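PDB 5GVJ: enoyl-[acyl-carrier-protein] reductase [FMN], which probably reduces enoyl-[acyl-carrier-protein] with NADH, as a flavoprotein of the FabK (enoyl-ACP reductase II) type that binds FMN. Local coordinates for residues P206-K209 with E210-K214; E286-V290 with K291-E295. The protein carries 1 engineered substitution. All coordinates share one frame; numbering follows the deposited sequence.

Overall arrangement
Both contacts are local, made within a few residues of chain, and both lie toward the periphery of the fold, with some side chains buried and others at the surface. Contact 1 is wholly helical, a regular run of backbone bonds in helix 206-214 that ends in carbonyls facing a sodium ion; contact 2 is the place where an extended stretch turns into helix 290-309, and its chemistry is that of a helix start, with a proline N-cap and aliphatic packing. Their centres lie about 15 Å apart, yet they touch: the CD1 methyl of Ile-287 sits 3.6 Å from Val-213 CG2 and 3.7 Å from Lys-209 CB, tying the loop to the metal-binding helix.

Contact 1: residues P206-K209 with E210-K214; sequences PVYK and EKIVK. With NA (sodium ion), chain C.
Pro-206 O accepts the N-H of Glu-210 at 2.9 Å, the first of four successive bonds between residues four apart; the extended side chain of Glu-210 passes close by the same carbonyl, with CG 3.2 Å from Pro-206 O. Lys-211 N reaches Val-207 O, also at 2.9 Å, and Ile-212 N reaches Tyr-208 O at 3.2 Å. The straightest of the four joins Val-213 N to Lys-209 O (N-H...O 171°). This is helix 206-214, whose last turn serves as a metal site: Ile-212 O and Val-213 O bind the sodium ion at 2.4 and 2.5 Å, together with a water and the carbonyls of Ala-215, Ala-281 and Ile-284. On the buried side, Ile-212 brings its CD1 methyl to the edge of the Tyr-208 ring, in its plane and 3.8 Å from CD1 of the tyrosine. CG of Tyr-208 lies roughly anti to its backbone N (chi1 -152°), which turns the ring edge toward that methyl; the ring also meets Phe-275. Ile-212 packs as well on Thr-194, which binds FMN in another structure of this protein. Beyond CG the chain of Lys-209 is extended, and NZ is hydrogen-bonded to the carbonyls of Ser-199 and Ser-202.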
ATOM      1  N   PRO A 206     -14.889  17.750 -17.468  1.00 23.16           N
ATOM      2  CA  PRO A 206     -15.677  16.503 -17.429  1.00 21.59           C
ATOM      3  C   PRO A 206     -14.928  15.277 -17.926  1.00 23.92           C
ATOM      4  O   PRO A 206     -15.161  14.172 -17.420  1.00 23.86           O
ATOM      5  CB  PRO A 206     -16.880  16.830 -18.327  1.00 23.14           C
ATOM      6  CG  PRO A 206     -17.056  18.311 -18.185  1.00 27.35           C
ATOM      7  CD  PRO A 206     -15.645  18.864 -18.078  1.00 23.35           C
ATOM      8  N   VAL A 207     -14.020  15.439 -18.889  1.00 25.38           N
ATOM      9  CA  VAL A 207     -13.264  14.298 -19.408  1.00 25.43           C
ATOM     10  C   VAL A 207     -12.343  13.739 -18.331  1.00 23.88           C
ATOM     11  O   VAL A 207     -12.140  12.518 -18.229  1.00 21.37           O
ATOM     12  CB  VAL A 207     -12.472  14.720 -20.658  1.00 25.61           C
ATOM     13  CG1 VAL A 207     -11.421  13.691 -20.986  1.00 29.15           C
ATOM     14  CG2 VAL A 207     -13.418  14.921 -21.836  1.00 30.46           C
ATOM     15  N   TYR A 208     -11.740  14.629 -17.542  1.00 19.90           N
ATOM     16  CA  TYR A 208     -10.914  14.202 -16.417  1.00 19.89           C
ATOM     17  C   TYR A 208     -11.716  13.305 -15.485  1.00 19.97           C
ATOM     18  O   TYR A 208     -11.260  12.222 -15.101  1.00 20.33           O
ATOM     19  CB  TYR A 208     -10.390  15.432 -15.677  1.00 20.45           C
ATOM     20  CG  TYR A 208      -9.078  15.261 -14.953  1.00 21.29           C
ATOM     21  CD1 TYR A 208      -8.979  14.461 -13.817  1.00 25.22           C
ATOM     22  CD2 TYR A 208      -7.942  15.930 -15.383  1.00 22.37           C
ATOM     23  CE1 TYR A 208      -7.767  14.318 -13.142  1.00 24.15           C
ATOM     24  CE2 TYR A 208      -6.731  15.795 -14.716  1.00 27.81           C
ATOM     25  CZ  TYR A 208      -6.649  14.988 -13.597  1.00 23.58           C
ATOM     26  OH  TYR A 208      -5.448  14.861 -12.937  1.00 25.06           O
ATOM     27  N   LYS A 209     -12.936  13.728 -15.145  1.00 18.56           N
ATOM     28  CA  LYS A 209     -13.792  12.927 -14.274  1.00 20.46           C
ATOM     29  C   LYS A 209     -14.137  11.587 -14.919  1.00 23.38           C
ATOM     30  O   LYS A 209     -14.088  10.536 -14.264  1.00 22.02           O
ATOM     31  CB  LYS A 209     -15.061  13.709 -13.933  1.00 19.55           C
ATOM     32  CG  LYS A 209     -14.789  14.969 -13.097  1.00 22.00           C
ATOM     33  CD  LYS A 209     -16.078  15.699 -12.744  1.00 18.48           C
ATOM     34  CE  LYS A 209     -15.807  17.045 -12.058  1.00 16.68           C
ATOM     35  NZ  LYS A 209     -17.091  17.702 -11.715  1.00 19.33           N
ATOM     36  N   GLU A 210     -14.474  11.603 -16.209  1.00 20.41           N
ATOM     37  CA  GLU A 210     -14.851  10.369 -16.890  1.00 20.96           C
ATOM     38  C   GLU A 210     -13.685   9.389 -16.933  1.00 21.18           C
ATOM     39  O   GLU A 210     -13.882   8.175 -16.822  1.00 21.22           O
ATOM     40  CB  GLU A 210     -15.338  10.678 -18.311  1.00 29.67           C
ATOM     41  CG  GLU A 210     -16.641  11.483 -18.382  1.00 36.41           C
ATOM     42  CD  GLU A 210     -16.869  12.151 -19.747  1.00 48.59           C
ATOM     43  OE1 GLU A 210     -17.821  12.965 -19.865  1.00 53.81           O
ATOM     44  OE2 GLU A 210     -16.094  11.866 -20.694  1.00 47.27           O
ATOM     45  N   LYS A 211     -12.462   9.892 -17.122  1.00 19.89           N
ATOM     46  CA  LYS A 211     -11.311   8.997 -17.166  1.00 22.33           C
ATOM     47  C   LYS A 211     -11.064   8.340 -15.812  1.00 21.58           C
ATOM     48  O   LYS A 211     -10.713   7.155 -15.751  1.00 19.51           O
ATOM     49  CB  LYS A 211     -10.067   9.751 -17.644  1.00 21.10           C
ATOM     50  CG  LYS A 211     -10.145  10.113 -19.122  1.00 26.04           C
ATOM     51  CD  LYS A 211     -10.172   8.842 -19.969  1.00 34.86           C
ATOM     52  CE  LYS A 211     -11.021   9.018 -21.233  1.00 41.01           C
ATOM     53  NZ  LYS A 211     -10.259   8.769 -22.491  1.00 45.76           N
ATOM     54  N   ILE A 212     -11.257   9.078 -14.720  1.00 19.00           N
ATOM     55  CA  ILE A 212     -11.102   8.492 -13.387  1.00 16.87           C
ATOM     56  C   ILE A 212     -12.119   7.376 -13.179  1.00 19.79           C
ATOM     57  O   ILE A 212     -11.787   6.280 -12.708  1.00 18.39           O
ATOM     58  CB  ILE A 212     -11.232   9.577 -12.307  1.00 17.52           C
ATOM     59  CG1 ILE A 212     -10.031  10.534 -12.361  1.00 19.91           C
ATOM     60  CG2 ILE A 212     -11.404   8.941 -10.910  1.00 16.43           C
ATOM     61  CD1 ILE A 212     -10.176  11.754 -11.446  1.00 18.19           C
ATOM     62  N   VAL A 213     -13.379   7.650 -13.518  1.00 18.69           N
ATOM     63  CA  VAL A 213     -14.432   6.650 -13.392  1.00 18.15           C
ATOM     64  C   VAL A 213     -14.073   5.396 -14.179  1.00 19.17           C
ATOM     65  O   VAL A 213     -14.170   4.274 -13.672  1.00 19.78           O
ATOM     66  CB  VAL A 213     -15.775   7.239 -13.859  1.00 21.99           C
ATOM     67  CG1 VAL A 213     -16.781   6.137 -14.112  1.00 17.50           C
ATOM     68  CG2 VAL A 213     -16.300   8.232 -12.827  1.00 19.42           C
ATOM     69  N   LYS A 214     -13.650   5.569 -15.431  1.00 20.22           N
ATOM     70  CA  LYS A 214     -13.417   4.405 -16.281  1.00 19.30           C
ATOM     71  C   LYS A 214     -12.135   3.681 -15.903  1.00 22.09           C
ATOM     72  O   LYS A 214     -12.021   2.474 -16.131  1.00 20.05           O
ATOM     73  CB  LYS A 214     -13.361   4.828 -17.750  1.00 26.81           C
ATOM     74  CG  LYS A 214     -14.714   5.189 -18.354  1.00 24.97           C
ATOM     75  CD  LYS A 214     -14.530   5.741 -19.765  1.00 37.39           C
ATOM     76  CE  LYS A 214     -15.860   5.836 -20.511  1.00 41.88           C
ATOM     77  NZ  LYS A 214     -16.609   7.068 -20.159  1.00 44.75           N
TER
HETATM   78 NA    NA C 401     -12.470   4.115 -11.884  1.00 20.40          NA
HETATM   79  O   HOH W   1     -13.269   1.770 -11.557  1.00 17.64           O

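Contact 2: residues E286-V290 with K291-E295; sequences EIKPV and KQIIE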
ATOM      1  N   GLU A 286     -18.034   6.210  -9.832  1.00 16.50           N
ATOM      2  CA  GLU A 286     -19.009   7.233 -10.179  1.00 20.03           C
ATOM      3  C   GLU A 286     -18.615   8.541  -9.516  1.00 19.12           C
ATOM      4  O   GLU A 286     -17.898   8.565  -8.509  1.00 17.66           O
ATOM      5  CB  GLU A 286     -20.432   6.830  -9.783  1.00 20.98           C
ATOM      6  CG  GLU A 286     -20.621   6.527  -8.324  1.00 24.38           C
ATOM      7  CD  GLU A 286     -22.075   6.260  -7.978  1.00 32.87           C
ATOM      8  OE1 GLU A 286     -22.933   7.093  -8.335  1.00 41.07           O
ATOM      9  OE2 GLU A 286     -22.363   5.215  -7.362  1.00 41.47           O
ATOM     10  N   ILE A 287     -19.077   9.628 -10.117  1.00 17.00           N
ATOM     11  CA  ILE A 287     -18.853  10.967  -9.583  1.00 16.83           C
ATOM     12  C   ILE A 287     -19.920  11.241  -8.531  1.00 21.61           C
ATOM     13  O   ILE A 287     -21.121  11.155  -8.811  1.00 20.33           O
ATOM     14  CB  ILE A 287     -18.887  12.015 -10.702  1.00 18.46           C
ATOM     15  CG1 ILE A 287     -17.886  11.656 -11.805  1.00 19.98           C
ATOM     16  CG2 ILE A 287     -18.623  13.403 -10.149  1.00 19.50           C
ATOM     17  CD1 ILE A 287     -16.450  11.486 -11.322  1.00 18.78           C
ATOM     18  N   LYS A 288     -19.485  11.557  -7.313  1.00 16.84           N
ATOM     19  CA  LYS A 288     -20.419  11.785  -6.228  1.00 15.99           C
ATOM     20  C   LYS A 288     -20.350  13.226  -5.729  1.00 17.01           C
ATOM     21  O   LYS A 288     -19.312  13.884  -5.838  1.00 15.68           O
ATOM     22  CB  LYS A 288     -20.139  10.871  -5.028  1.00 19.01           C
ATOM     23  CG  LYS A 288     -20.293   9.377  -5.247  1.00 22.39           C
ATOM     24  CD  LYS A 288     -19.933   8.691  -3.918  1.00 20.99           C
ATOM     25  CE  LYS A 288     -19.823   7.186  -4.033  1.00 28.61           C
ATOM     26  NZ  LYS A 288     -19.498   6.601  -2.699  1.00 30.00           N
ATOM     27  N   PRO A 289     -21.432  13.730  -5.145  1.00 16.58           N
ATOM     28  CA  PRO A 289     -21.335  14.970  -4.375  1.00 16.74           C
ATOM     29  C   PRO A 289     -20.349  14.812  -3.232  1.00 17.81           C
ATOM     30  O   PRO A 289     -20.224  13.741  -2.636  1.00 16.95           O
ATOM     31  CB  PRO A 289     -22.759  15.171  -3.845  1.00 22.17           C
ATOM     32  CG  PRO A 289     -23.628  14.403  -4.784  1.00 17.85           C
ATOM     33  CD  PRO A 289     -22.804  13.194  -5.149  1.00 17.48           C
ATOM     34  N   VAL A 290     -19.653  15.910  -2.933  1.00 16.10           N
ATOM     35  CA  VAL A 290     -18.728  15.952  -1.802  1.00 17.56           C
ATOM     36  C   VAL A 290     -19.419  15.507  -0.521  1.00 17.53           C
ATOM     37  O   VAL A 290     -18.866  14.720   0.256  1.00 19.95           O
ATOM     38  CB  VAL A 290     -18.125  17.366  -1.677  1.00 15.85           C
ATOM     39  CG1 VAL A 290     -17.558  17.612  -0.270  1.00 17.95           C
ATOM     40  CG2 VAL A 290     -17.038  17.548  -2.732  1.00 12.50           C
ATOM     41  N   LYS A 291     -20.650  15.971  -0.295  1.00 20.29           N
ATOM     42  CA  LYS A 291     -21.369  15.598   0.922  1.00 20.91           C
ATOM     43  C   LYS A 291     -21.574  14.089   1.007  1.00 20.93           C
ATOM     44  O   LYS A 291     -21.384  13.486   2.074  1.00 18.90           O
ATOM     45  CB  LYS A 291     -22.718  16.317   0.980  1.00 25.48           C
ATOM     46  CG  LYS A 291     -23.152  16.692   2.393  1.00 35.41           C
ATOM     47  CD  LYS A 291     -22.543  18.041   2.810  1.00 36.06           C
ATOM     48  CE  LYS A 291     -22.388  18.150   4.330  1.00 28.32           C
ATOM     49  NZ  LYS A 291     -21.413  17.116   4.888  1.00 33.60           N
ATOM     50  N   GLN A 292     -21.970  13.464  -0.103  1.00 19.95           N
ATOM     51  CA  GLN A 292     -22.178  12.021  -0.102  1.00 18.15           C
ATOM     52  C   GLN A 292     -20.866  11.274   0.107  1.00 17.49           C
ATOM     53  O   GLN A 292     -20.825  10.275   0.837  1.00 17.23           O
ATOM     54  CB  GLN A 292     -22.819  11.587  -1.417  1.00 18.02           C
ATOM     55  CG  GLN A 292     -23.331  10.155  -1.397  1.00 27.03           C
ATOM     56  CD  GLN A 292     -24.429   9.965  -0.352  1.00 33.73           C
ATOM     57  OE1 GLN A 292     -24.354   9.070   0.489  1.00 40.30           O
ATOM     58  NE2 GLN A 292     -25.440  10.829  -0.386  1.00 41.98           N
ATOM     59  N   ILE A 293     -19.793  11.724  -0.553  1.00 15.05           N
ATOM     60  CA  ILE A 293     -18.480  11.100  -0.363  1.00 16.03           C
ATOM     61  C   ILE A 293     -18.145  11.002   1.120  1.00 18.49           C
ATOM     62  O   ILE A 293     -17.763   9.938   1.623  1.00 16.04           O
ATOM     63  CB  ILE A 293     -17.391  11.880  -1.119  1.00 15.39           C
ATOM     64  CG1 ILE A 293     -17.596  11.762  -2.631  1.00 16.12           C
ATOM     65  CG2 ILE A 293     -15.976  11.404  -0.690  1.00 17.91           C
ATOM     66  CD1 ILE A 293     -16.663  12.685  -3.454  1.00 17.41           C
ATOM     67  N   ILE A 294     -18.282  12.111   1.841  1.00 16.11           N
ATOM     68  CA  ILE A 294     -17.916  12.112   3.254  1.00 14.31           C
ATOM     69  C   ILE A 294     -18.877  11.247   4.062  1.00 18.27           C
ATOM     70  O   ILE A 294     -18.459  10.543   4.988  1.00 18.61           O
ATOM     71  CB  ILE A 294     -17.848  13.561   3.781  1.00 21.26           C
ATOM     72  CG1 ILE A 294     -16.707  14.313   3.086  1.00 18.81           C
ATOM     73  CG2 ILE A 294     -17.675  13.583   5.317  1.00 18.63           C
ATOM     74  CD1 ILE A 294     -16.652  15.795   3.374  1.00 18.06           C
ATOM     75  N   GLU A 295     -20.179  11.274   3.728  1.00 17.18           N
ATOM     76  CA  GLU A 295     -21.140  10.406   4.413  1.00 17.95           C
ATOM     77  C   GLU A 295     -20.805   8.929   4.215  1.00 17.23           C
ATOM     78  O   GLU A 295     -20.859   8.131   5.160  1.00 15.34           O
ATOM     79  CB  GLU A 295     -22.561  10.671   3.909  1.00 19.00           C
ATOM     80  CG  GLU A 295     -23.163  11.975   4.382  1.00 26.91           C
ATOM     81  CD  GLU A 295     -24.368  12.381   3.553  1.00 32.23           C
ATOM     82  OE1 GLU A 295     -25.010  11.489   2.940  1.00 29.01           O
ATOM     83  OE2 GLU A 295     -24.663  13.600   3.504  1.00 37.82           O
TER
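The first turn of helix 290-309 is entered through an N-cap proline: Pro-289 ends the extended approach, and its carbonyl opens the helical bonding by accepting Ile-293 N at 2.9 Å. The donor approaches almost head-on to the carbonyl (C=O...N 163°), with the N-H almost straight toward the oxygen. One residue on, Ile-294 N repeats the pattern to Val-290 O at 3.1 Å. Pro-289 has no N-H to give, and its carbonyl is the part that joins the helical bonding. Val-290 N, at the open end of that turn, is hydrogen-bonded to the carboxylate atom OE1 of Glu-201.

Side chains also meet across the turn. Lys-288 lays its aliphatic stem across Ile-293, CB lying 3.6 Å from Ile-293 CG1; the chain beyond is extended, with CG beside the backbone N (chi1 -64°), and carries NZ on to a salt bridge with Asp-296, three residues after Ile-293 on the same helix. The same Ile-293 CG1 lies 3.3 Å from Pro-289 O, so this branch packs against both the approach and the cap. The pyrrolidine ring and Gln-292 lie side by side and point the same way, Pro-289 CD meeting Gln-292 CB at 4.1 Å. Val-290 and Ile-294 are arranged in the same manner, with CG1 of the valine 4.2 Å from CD1 of the isoleucine.

In this TIM-barrel-clan protein, parallel strand 189-191 leads into helix 193-197, where Phe-196 meets Ile-293 and Ile-294 of the C-terminal helix 290-309; Ile-294 also touches His-15 and Ala-37, and Ile-287 reaches back to helix 206-214.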